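Local coordinates for protein putative fimbrial subunit (Corynebacterium diphtheriae, PDB 4HSQ) that is the major pilin SpaD, represented by its second and third domains, and probably polymerises into the shaft of a surface pilus, at residues K153-E158 and A232-P237; K190-T193 and T199-I202; T57-K60 and V65-T68. One frame throughout, in Å; residues are numbered along the deposited sequence.

Interaction 1. Residues K153-E158 and A232-P237; sequences KKDGKE and AGYALP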
ATOM      1  N   LYS A 153      11.663 -22.344  -8.140  1.00 18.27           N
ATOM      2  CA  LYS A 153      12.904 -22.653  -8.827  1.00 16.69           C
ATOM      3  C   LYS A 153      12.888 -24.081  -9.299  1.00 19.75           C
ATOM      4  O   LYS A 153      12.707 -24.986  -8.503  1.00 19.01           O
ATOM      5  CB  LYS A 153      14.106 -22.382  -7.947  1.00 16.60           C
ATOM      6  CG  LYS A 153      15.430 -22.416  -8.705  1.00 16.50           C
ATOM      7  CD  LYS A 153      15.503 -21.202  -9.635  1.00 16.34           C
ATOM      8  CE  LYS A 153      16.736 -21.086 -10.419  1.00 19.86           C
ATOM      9  NZ  LYS A 153      17.084 -22.316 -11.167  1.00 18.27           N
ATOM     10  N   LYS A 154      13.092 -24.280 -10.595  1.00 18.04           N
ATOM     11  CA  LYS A 154      13.052 -25.620 -11.158  1.00 17.23           C
ATOM     12  C   LYS A 154      14.274 -25.931 -11.989  1.00 21.88           C
ATOM     13  O   LYS A 154      15.011 -25.040 -12.404  1.00 20.51           O
ATOM     14  CB  LYS A 154      11.789 -25.765 -12.027  1.00 18.91           C
ATOM     15  CG  LYS A 154      10.502 -25.871 -11.200  1.00 34.78           C
ATOM     16  CD  LYS A 154       9.287 -26.178 -12.053  1.00 42.97           C
ATOM     17  CE  LYS A 154       8.127 -26.589 -11.182  1.00 49.41           C
ATOM     18  NZ  LYS A 154       6.869 -26.722 -11.959  1.00 55.11           N
ATOM     19  N   ASP A 155      14.480 -27.209 -12.248  1.00 21.84           N
ATOM     20  CA  ASP A 155      15.559 -27.672 -13.116  1.00 22.54           C
ATOM     21  C   ASP A 155      15.016 -27.588 -14.545  1.00 29.75           C
ATOM     22  O   ASP A 155      13.933 -28.119 -14.805  1.00 29.84           O
ATOM     23  CB  ASP A 155      15.938 -29.113 -12.731  1.00 23.47           C
ATOM     24  CG  ASP A 155      17.088 -29.740 -13.497  1.00 30.18           C
ATOM     25  OD1 ASP A 155      17.810 -30.557 -12.901  1.00 29.06           O
ATOM     26  OD2 ASP A 155      17.222 -29.460 -14.708  1.00 35.94           O
ATOM     27  N   GLY A 156      15.761 -26.945 -15.434  1.00 30.40           N
ATOM     28  CA  GLY A 156      15.395 -26.755 -16.836  1.00 33.47           C
ATOM     29  C   GLY A 156      15.108 -28.034 -17.603  1.00 44.93           C
ATOM     30  O   GLY A 156      14.231 -28.057 -18.473  1.00 43.79           O
ATOM     31  N   LYS A 157      15.841 -29.113 -17.276  1.00 47.42           N
ATOM     32  CA  LYS A 157      15.645 -30.407 -17.922  1.00 49.94           C
ATOM     33  C   LYS A 157      14.615 -31.203 -17.129  1.00 58.28           C
ATOM     34  O   LYS A 157      13.447 -31.249 -17.527  1.00 59.25           O
ATOM     35  CB  LYS A 157      16.982 -31.172 -18.071  1.00 53.45           C
ATOM     36  CG  LYS A 157      16.876 -32.503 -18.833  1.00 75.37           C
ATOM     37  CD  LYS A 157      16.664 -32.307 -20.340  1.00 89.39           C
ATOM     38  CE  LYS A 157      15.705 -33.318 -20.919  1.00100.64           C
ATOM     39  NZ  LYS A 157      15.471 -33.082 -22.369  1.00107.53           N
ATOM     40  N   GLU A 158      15.043 -31.780 -15.989  1.00 56.22           N
ATOM     41  CA  GLU A 158      14.241 -32.599 -15.092  1.00 56.66           C
ATOM     42  C   GLU A 158      12.979 -31.861 -14.611  1.00 61.70           C
ATOM     43  O   GLU A 158      13.033 -31.013 -13.710  1.00 61.64           O
ATOM     44  CB  GLU A 158      15.089 -33.068 -13.902  1.00 58.18           C
ATOM     45  CG  GLU A 158      14.680 -34.425 -13.360  1.00 68.60           C
ATOM     46  CD  GLU A 158      15.697 -35.112 -12.466  1.00 92.31           C
ATOM     47  OE1 GLU A 158      16.901 -34.773 -12.547  1.00 81.94           O
ATOM     48  OE2 GLU A 158      15.286 -36.003 -11.690  1.00 90.66           O
ATOM     49  N   ALA A 232      23.063 -25.293  -5.412  1.00 18.54           N
ATOM     50  CA  ALA A 232      24.320 -26.030  -5.528  1.00 19.08           C
ATOM     51  C   ALA A 232      24.212 -27.075  -6.655  1.00 23.25           C
ATOM     52  O   ALA A 232      23.199 -27.775  -6.749  1.00 24.38           O
ATOM     53  CB  ALA A 232      24.647 -26.697  -4.196  1.00 19.81           C
ATOM     54  N   GLY A 233      25.203 -27.098  -7.542  1.00 20.22           N
ATOM     55  CA  GLY A 233      25.232 -28.018  -8.670  1.00 20.63           C
ATOM     56  C   GLY A 233      24.590 -27.459  -9.913  1.00 25.75           C
ATOM     57  O   GLY A 233      24.504 -28.147 -10.939  1.00 27.06           O
ATOM     58  N   TYR A 234      24.109 -26.204  -9.831  1.00 21.26           N
ATOM     59  CA  TYR A 234      23.495 -25.550 -10.972  1.00 20.08           C
ATOM     60  C   TYR A 234      24.292 -24.331 -11.355  1.00 23.66           C
ATOM     61  O   TYR A 234      24.898 -23.688 -10.496  1.00 22.76           O
ATOM     62  CB  TYR A 234      22.026 -25.189 -10.678  1.00 20.89           C
ATOM     63  CG  TYR A 234      21.155 -26.423 -10.650  1.00 20.57           C
ATOM     64  CD1 TYR A 234      20.413 -26.800 -11.763  1.00 21.90           C
ATOM     65  CD2 TYR A 234      21.128 -27.254  -9.534  1.00 21.20           C
ATOM     66  CE1 TYR A 234      19.691 -27.988 -11.781  1.00 24.28           C
ATOM     67  CE2 TYR A 234      20.429 -28.458  -9.548  1.00 22.71           C
ATOM     68  CZ  TYR A 234      19.702 -28.813 -10.668  1.00 28.13           C
ATOM     69  OH  TYR A 234      18.956 -29.964 -10.649  1.00 27.33           O
ATOM     70  N   ALA A 235      24.349 -24.054 -12.659  1.00 22.55           N
ATOM     71  CA  ALA A 235      25.022 -22.872 -13.185  1.00 23.30           C
ATOM     72  C   ALA A 235      24.086 -21.681 -13.017  1.00 26.52           C
ATOM     73  O   ALA A 235      22.876 -21.863 -13.061  1.00 24.28           O
ATOM     74  CB  ALA A 235      25.343 -23.076 -14.656  1.00 24.37           C
ATOM     75  N   LEU A 236      24.630 -20.484 -12.840  1.00 22.81           N
ATOM     76  CA  LEU A 236      23.796 -19.285 -12.743  1.00 22.59           C
ATOM     77  C   LEU A 236      23.216 -19.004 -14.140  1.00 26.08           C
ATOM     78  O   LEU A 236      24.001 -18.918 -15.083  1.00 26.36           O
ATOM     79  CB  LEU A 236      24.646 -18.106 -12.225  1.00 22.67           C
ATOM     80  CG  LEU A 236      23.882 -16.847 -11.791  1.00 26.96           C
ATOM     81  CD1 LEU A 236      23.099 -17.095 -10.506  1.00 26.00           C
ATOM     82  CD2 LEU A 236      24.843 -15.677 -11.588  1.00 29.18           C
ATOM     83  N   PRO A 237      21.882 -18.950 -14.346  1.00 23.47           N
ATOM     84  CA  PRO A 237      21.370 -18.705 -15.710  1.00 23.26           C
ATOM     85  C   PRO A 237      21.882 -17.402 -16.325  1.00 26.69           C
ATOM     86  O   PRO A 237      22.301 -16.487 -15.613  1.00 24.90           O
ATOM     87  CB  PRO A 237      19.843 -18.630 -15.524  1.00 25.08           C
ATOM     88  CG  PRO A 237      19.567 -19.316 -14.243  1.00 29.05           C
ATOM     89  CD  PRO A 237      20.773 -19.072 -13.370  1.00 24.73           C
TER
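At the isopeptide end of the prealbumin-like (CnaB-type) domain, Asp-155 at the end of strand 142-155 meets Tyr-234 from the loop between strands 222-229 and 241-244. The phenol donates its proton to the carboxylate, Tyr-234 OH lying 2.6 Å from Asp-155 OD1. The carboxylate arrives at the edge of the ring, with Asp-155 CG in the ring plane beside Tyr-234 CE1 at 3.6 Å. Carboxylate and ring planes stand nearly perpendicular, 88° apart, and OD1 is approached from above the carboxylate plane, 41° out of it. Asp-155 reaches across with its CG anti to the backbone N (chi1 -178°). Its other oxygen turns back on its own chain: Asp-155 OD2 accepts from Lys-157 N at 2.9 Å, an Asx turn that fixes the rotation of the carboxylate. Lys-273 forms a salt bridge with OD1, and Lys-161 a hydrogen bond with the tyrosine hydroxyl, two lysines that would be expected to favour an ionised aspartate. The tyrosine also touches Asn-271, whose side chain is covalently joined to Lys-153 NZ. The contact thus lies next to the intramolecular Lys-Asn isopeptide bond characteristic of CnaB domains in Gram-positive pilins.

Interaction 2. Residues K190-T193 and T199-I202; sequences KKWT and TFTI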
ATOM      1  N   LYS A 190      15.782  -8.098   1.818  1.00 13.79           N
ATOM      2  CA  LYS A 190      16.230  -7.613   0.499  1.00 13.55           C
ATOM      3  C   LYS A 190      16.882  -8.727  -0.322  1.00 16.69           C
ATOM      4  O   LYS A 190      17.452  -8.490  -1.395  1.00 17.02           O
ATOM      5  CB  LYS A 190      17.129  -6.373   0.613  1.00 16.29           C
ATOM      6  CG  LYS A 190      18.490  -6.579   1.252  1.00 28.27           C
ATOM      7  CD  LYS A 190      19.282  -5.284   1.087  1.00 38.92           C
ATOM      8  CE  LYS A 190      20.684  -5.369   1.627  1.00 58.48           C
ATOM      9  NZ  LYS A 190      21.318  -4.023   1.688  1.00 71.95           N
ATOM     10  N   LYS A 191      16.752  -9.955   0.171  1.00 13.69           N
ATOM     11  CA  LYS A 191      17.231 -11.143  -0.527  1.00 13.23           C
ATOM     12  C   LYS A 191      16.394 -12.298  -0.049  1.00 18.40           C
ATOM     13  O   LYS A 191      16.168 -12.421   1.158  1.00 17.58           O
ATOM     14  CB  LYS A 191      18.732 -11.394  -0.301  1.00 13.94           C
ATOM     15  CG  LYS A 191      19.277 -12.524  -1.182  1.00 19.25           C
ATOM     16  CD  LYS A 191      20.795 -12.555  -1.128  1.00 22.69           C
ATOM     17  CE  LYS A 191      21.420 -11.517  -2.022  1.00 20.74           C
ATOM     18  NZ  LYS A 191      22.901 -11.684  -2.099  1.00 29.52           N
ATOM     19  N   TRP A 192      15.927 -13.138  -0.992  1.00 14.33           N
ATOM     20  CA  TRP A 192      15.068 -14.294  -0.706  1.00 14.30           C
ATOM     21  C   TRP A 192      15.715 -15.574  -1.210  1.00 17.44           C
ATOM     22  O   TRP A 192      16.449 -15.536  -2.192  1.00 16.75           O
ATOM     23  CB  TRP A 192      13.687 -14.128  -1.355  1.00 13.24           C
ATOM     24  CG  TRP A 192      12.910 -12.970  -0.813  1.00 13.94           C
ATOM     25  CD1 TRP A 192      11.958 -13.006   0.162  1.00 16.65           C
ATOM     26  CD2 TRP A 192      13.067 -11.587  -1.177  1.00 13.99           C
ATOM     27  NE1 TRP A 192      11.516 -11.733   0.436  1.00 16.70           N
ATOM     28  CE2 TRP A 192      12.171 -10.842  -0.381  1.00 17.99           C
ATOM     29  CE3 TRP A 192      13.852 -10.912  -2.133  1.00 15.53           C
ATOM     30  CZ2 TRP A 192      12.019  -9.452  -0.518  1.00 17.35           C
ATOM     31  CZ3 TRP A 192      13.723  -9.526  -2.251  1.00 17.10           C
ATOM     32  CH2 TRP A 192      12.847  -8.809  -1.420  1.00 17.64           C
ATOM     33  N   THR A 193      15.480 -16.691  -0.499  1.00 14.75           N
ATOM     34  CA  THR A 193      16.061 -17.993  -0.863  1.00 14.59           C
ATOM     35  C   THR A 193      14.952 -19.013  -1.065  1.00 16.95           C
ATOM     36  O   THR A 193      14.012 -19.032  -0.287  1.00 15.37           O
ATOM     37  CB  THR A 193      17.070 -18.462   0.210  1.00 23.17           C
ATOM     38  OG1 THR A 193      18.016 -17.412   0.406  1.00 31.83           O
ATOM     39  CG2 THR A 193      17.853 -19.714  -0.225  1.00 17.59           C
ATOM     40  N   THR A 199      10.541 -22.951  -3.436  1.00 15.69           N
ATOM     41  CA  THR A 199       9.836 -21.663  -3.523  1.00 15.99           C
ATOM     42  C   THR A 199      10.150 -20.686  -2.382  1.00 17.07           C
ATOM     43  O   THR A 199      10.692 -21.041  -1.340  1.00 14.90           O
ATOM     44  CB  THR A 199       8.271 -21.874  -3.526  1.00 23.05           C
ATOM     45  OG1 THR A 199       7.760 -22.028  -2.191  1.00 22.50           O
ATOM     46  CG2 THR A 199       7.791 -22.999  -4.434  1.00 24.39           C
ATOM     47  N   PHE A 200       9.756 -19.439  -2.597  1.00 14.07           N
ATOM     48  CA  PHE A 200       9.664 -18.386  -1.587  1.00 13.15           C
ATOM     49  C   PHE A 200       8.527 -17.516  -2.058  1.00 17.09           C
ATOM     50  O   PHE A 200       8.223 -17.523  -3.254  1.00 14.73           O
ATOM     51  CB  PHE A 200      10.966 -17.576  -1.360  1.00 13.90           C
ATOM     52  CG  PHE A 200      11.451 -16.780  -2.546  1.00 13.12           C
ATOM     53  CD1 PHE A 200      10.887 -15.550  -2.859  1.00 15.42           C
ATOM     54  CD2 PHE A 200      12.494 -17.248  -3.332  1.00 14.07           C
ATOM     55  CE1 PHE A 200      11.351 -14.810  -3.955  1.00 17.01           C
ATOM     56  CE2 PHE A 200      12.970 -16.502  -4.416  1.00 16.78           C
ATOM     57  CZ  PHE A 200      12.386 -15.304  -4.736  1.00 15.81           C
ATOM     58  N   THR A 201       7.910 -16.772  -1.144  1.00 13.93           N
ATOM     59  CA  THR A 201       6.850 -15.845  -1.517  1.00 13.51           C
ATOM     60  C   THR A 201       7.174 -14.485  -0.907  1.00 18.47           C
ATOM     61  O   THR A 201       7.480 -14.396   0.287  1.00 18.34           O
ATOM     62  CB  THR A 201       5.469 -16.380  -1.052  1.00 19.01           C
ATOM     63  OG1 THR A 201       5.206 -17.613  -1.718  1.00 18.82           O
ATOM     64  CG2 THR A 201       4.341 -15.415  -1.372  1.00 18.20           C
ATOM     65  N   ILE A 202       7.118 -13.436  -1.729  1.00 13.80           N
ATOM     66  CA  ILE A 202       7.275 -12.071  -1.262  1.00 12.95           C
ATOM     67  C   ILE A 202       5.861 -11.559  -1.028  1.00 17.99           C
ATOM     68  O   ILE A 202       5.101 -11.393  -1.986  1.00 16.82           O
ATOM     69  CB  ILE A 202       8.078 -11.166  -2.251  1.00 14.77           C
ATOM     70  CG1 ILE A 202       9.431 -11.784  -2.643  1.00 14.41           C
ATOM     71  CG2 ILE A 202       8.231  -9.726  -1.680  1.00 13.98           C
ATOM     72  CD1 ILE A 202      10.215 -11.013  -3.722  1.00 14.64           C
TER
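Trp-192 leans across from one sheet of the prealbumin-like domain onto Phe-200 and Ile-202 of the other, and its side chain can be followed outward from the backbone. The methylene comes first: Trp-192 CB sits over the centre of the Phe-200 ring, 3.5 Å from the ring centroid and 11° off its normal, a CH-pi contact. Within that ring its nearest atoms are CD1 and CE1. Next, Trp-192 CG lies 3.9 Å from Phe-200 CD1, which Trp-192 CD1 also grazes. The five-membered ring and the phenyl ring are nearly parallel, with planes at 22°, yet slid apart to 5.2 Å between centroids, so they barely overlap. From here the indole passes to Ile-202. The isoleucine CG1 stands over the face of the pyrrole part, 3.7 Å from its centroid, in a second CH-pi contact; Trp-192 NE1 and CE2 each meet this CG1 at 3.7 Å. Farther out, Trp-192 CZ2 approaches Ile-202 CG2, and at the tip CZ3 and CH2 lie 4.1 Å from Ile-202 CD1.

Phe-200 holds its ring under the tryptophan methylene by placing CG between the backbone N and the carbonyl carbon (chi1 63°); Thr-193 O packs against Phe-200 CB at 3.5 Å. In Ile-202 the first torsion brings CG1 over the pyrrole ring, and the extended second carries CD1 on over the six-membered ring. Around this cluster, Trp-192 touches Leu-170, Val-186 rests against both Trp-192 and Ile-202, and Phe-200 packs on Val-151. The backbone of Trp-192 pairs with Phe-168, whereas Phe-200 and Ile-202 pair with Val-151 and Leu-149. The side chains therefore join across the edge of the sandwich, between an outermost strand of one sheet and a strand of the other, as in the prealbumin-like fold.

Interaction 3. Residues T57-K60 and V65-T68; sequences TEVK and VLGT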
ATOM      1  N   THR A  57       0.277  13.216   9.926  1.00 12.46           N
ATOM      2  CA  THR A  57       1.412  14.006   9.418  1.00 14.17           C
ATOM      3  C   THR A  57       0.997  15.476   9.317  1.00 18.93           C
ATOM      4  O   THR A  57       1.835  16.370   9.485  1.00 20.03           O
ATOM      5  CB  THR A  57       1.922  13.474   8.067  1.00 20.88           C
ATOM      6  OG1 THR A  57       0.894  13.610   7.118  1.00 22.29           O
ATOM      7  CG2 THR A  57       2.354  12.017   8.115  1.00 23.40           C
ATOM      8  N   GLU A  58      -0.293  15.737   9.055  1.00 14.46           N
ATOM      9  CA  GLU A  58      -0.746  17.129   8.979  1.00 15.58           C
ATOM     10  C   GLU A  58      -2.230  17.261   9.176  1.00 18.14           C
ATOM     11  O   GLU A  58      -3.000  16.452   8.673  1.00 18.45           O
ATOM     12  CB  GLU A  58      -0.364  17.759   7.611  1.00 17.08           C
ATOM     13  CG  GLU A  58      -0.807  19.201   7.437  1.00 24.49           C
ATOM     14  CD  GLU A  58      -0.488  19.687   6.042  1.00 42.72           C
ATOM     15  OE1 GLU A  58      -1.246  19.344   5.107  1.00 35.82           O
ATOM     16  OE2 GLU A  58       0.556  20.354   5.874  1.00 39.13           O
ATOM     17  N   VAL A  59      -2.617  18.301   9.919  1.00 15.14           N
ATOM     18  CA  VAL A  59      -3.996  18.753  10.098  1.00 14.31           C
ATOM     19  C   VAL A  59      -3.978  20.235   9.723  1.00 19.16           C
ATOM     20  O   VAL A  59      -3.200  20.992  10.303  1.00 18.69           O
ATOM     21  CB  VAL A  59      -4.620  18.516  11.500  1.00 17.07           C
ATOM     22  CG1 VAL A  59      -6.076  18.934  11.483  1.00 17.44           C
ATOM     23  CG2 VAL A  59      -4.513  17.053  11.923  1.00 17.10           C
ATOM     24  N   LYS A  60      -4.779  20.635   8.734  1.00 17.19           N
ATOM     25  CA  LYS A  60      -4.834  22.030   8.282  1.00 17.72           C
ATOM     26  C   LYS A  60      -6.253  22.570   8.274  1.00 21.50           C
ATOM     27  O   LYS A  60      -7.179  21.854   7.893  1.00 20.82           O
ATOM     28  CB  LYS A  60      -4.295  22.140   6.841  1.00 20.80           C
ATOM     29  CG  LYS A  60      -2.811  22.357   6.697  1.00 43.85           C
ATOM     30  CD  LYS A  60      -2.438  22.439   5.214  1.00 51.81           C
ATOM     31  CE  LYS A  60      -2.250  23.846   4.713  1.00 61.54           C
ATOM     32  NZ  LYS A  60      -1.717  23.863   3.327  1.00 70.64           N
ATOM     33  N   VAL A  65      -1.656  25.488   9.618  1.00 22.97           N
ATOM     34  CA  VAL A  65      -1.210  24.147   9.972  1.00 22.28           C
ATOM     35  C   VAL A  65      -1.448  23.985  11.469  1.00 24.98           C
ATOM     36  O   VAL A  65      -0.875  24.728  12.261  1.00 25.16           O
ATOM     37  CB  VAL A  65       0.255  23.881   9.556  1.00 26.24           C
ATOM     38  CG1 VAL A  65       0.725  22.524  10.066  1.00 25.54           C
ATOM     39  CG2 VAL A  65       0.409  23.973   8.034  1.00 26.68           C
ATOM     40  N   LEU A  66      -2.300  23.023  11.861  1.00 19.76           N
ATOM     41  CA  LEU A  66      -2.603  22.824  13.283  1.00 18.97           C
ATOM     42  C   LEU A  66      -1.481  22.099  14.001  1.00 24.31           C
ATOM     43  O   LEU A  66      -0.705  21.383  13.368  1.00 26.50           O
ATOM     44  CB  LEU A  66      -3.935  22.054  13.469  1.00 19.22           C
ATOM     45  CG  LEU A  66      -5.226  22.698  12.954  1.00 24.38           C
ATOM     46  CD1 LEU A  66      -6.448  22.012  13.545  1.00 25.61           C
ATOM     47  CD2 LEU A  66      -5.298  24.187  13.268  1.00 25.61           C
ATOM     48  N   GLY A  67      -1.371  22.330  15.303  1.00 20.96           N
ATOM     49  CA  GLY A  67      -0.402  21.648  16.149  1.00 20.52           C
ATOM     50  C   GLY A  67      -1.065  20.501  16.894  1.00 22.82           C
ATOM     51  O   GLY A  67      -2.291  20.372  16.867  1.00 19.21           O
ATOM     52  N   THR A  68      -0.281  19.676  17.600  1.00 19.36           N
ATOM     53  CA  THR A  68      -0.848  18.530  18.332  1.00 19.12           C
ATOM     54  C   THR A  68      -1.758  18.942  19.507  1.00 22.34           C
ATOM     55  O   THR A  68      -2.555  18.126  19.921  1.00 23.66           O
ATOM     56  CB  THR A  68       0.240  17.570  18.790  1.00 21.31           C
ATOM     57  OG1 THR A  68       1.068  18.273  19.717  1.00 20.10           O
ATOM     58  CG2 THR A  68       1.046  16.996  17.609  1.00 22.08           C
TER
HETATM   59  O   HOH W   1      -0.356  19.463  11.563  1.00 17.06           O
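Val-59 and Lys-60 of strand 51-61 meet Val-65 and Leu-66 in a beta hairpin at the margin of the five-stranded antiparallel sheet in the Sgo0707 N2-like domain. Backbone bonding is confined to one direct link: Leu-66 N donates to Val-59 O at 2.7 Å. One residue on, Lys-60 and Val-65 form an antiparallel non-hydrogen-bonded pair with CA atoms 4.5 Å apart. Apolar contacts accompany each pair. On one face, Lys-60 CG rests 3.8 Å from Val-65 CG2, the same methyl that Glu-58 OE2 approaches to 4.2 Å. The buried Val-59 and Leu-66 cross at a slant: Val-59 CG1, held anti to its own backbone N (chi1 -175°), meets Leu-66 CD1 at 3.7 Å. On its far edge strand 51-61 bonds to strand 100-109, where Thr-57 and Glu-58 both face Thr-104 in a classic beta bulge, and Val-59 also packs on Leu-103. Water takes over where the two segments diverge: one molecule accepts from Val-59 N at 3.0 Å and donates to Leu-66 O at 2.7 Å.

Overall arrangement
From the N terminus, interaction 3 comes first: it closes the short hairpin from 57-60 to 65-68, adding strand 64-65 to the edge of a sheet in the Sgo0707 N2-like domain. In the prealbumin-like domain, interaction 1 opens at 153-158 and closes a long loop only at 232-237, joining the end of strand 142-155 to the loop between strands 222-229 and 241-244. Interaction 2 is nested within that loop and ties the four-stranded sheet to strand 199-206, the neighbour of 142-155. Its centre is about 17 Å from that of interaction 1. Interaction 3 lies on the opposite side of the chain's centre, about 56 Å from interaction 1 between centres.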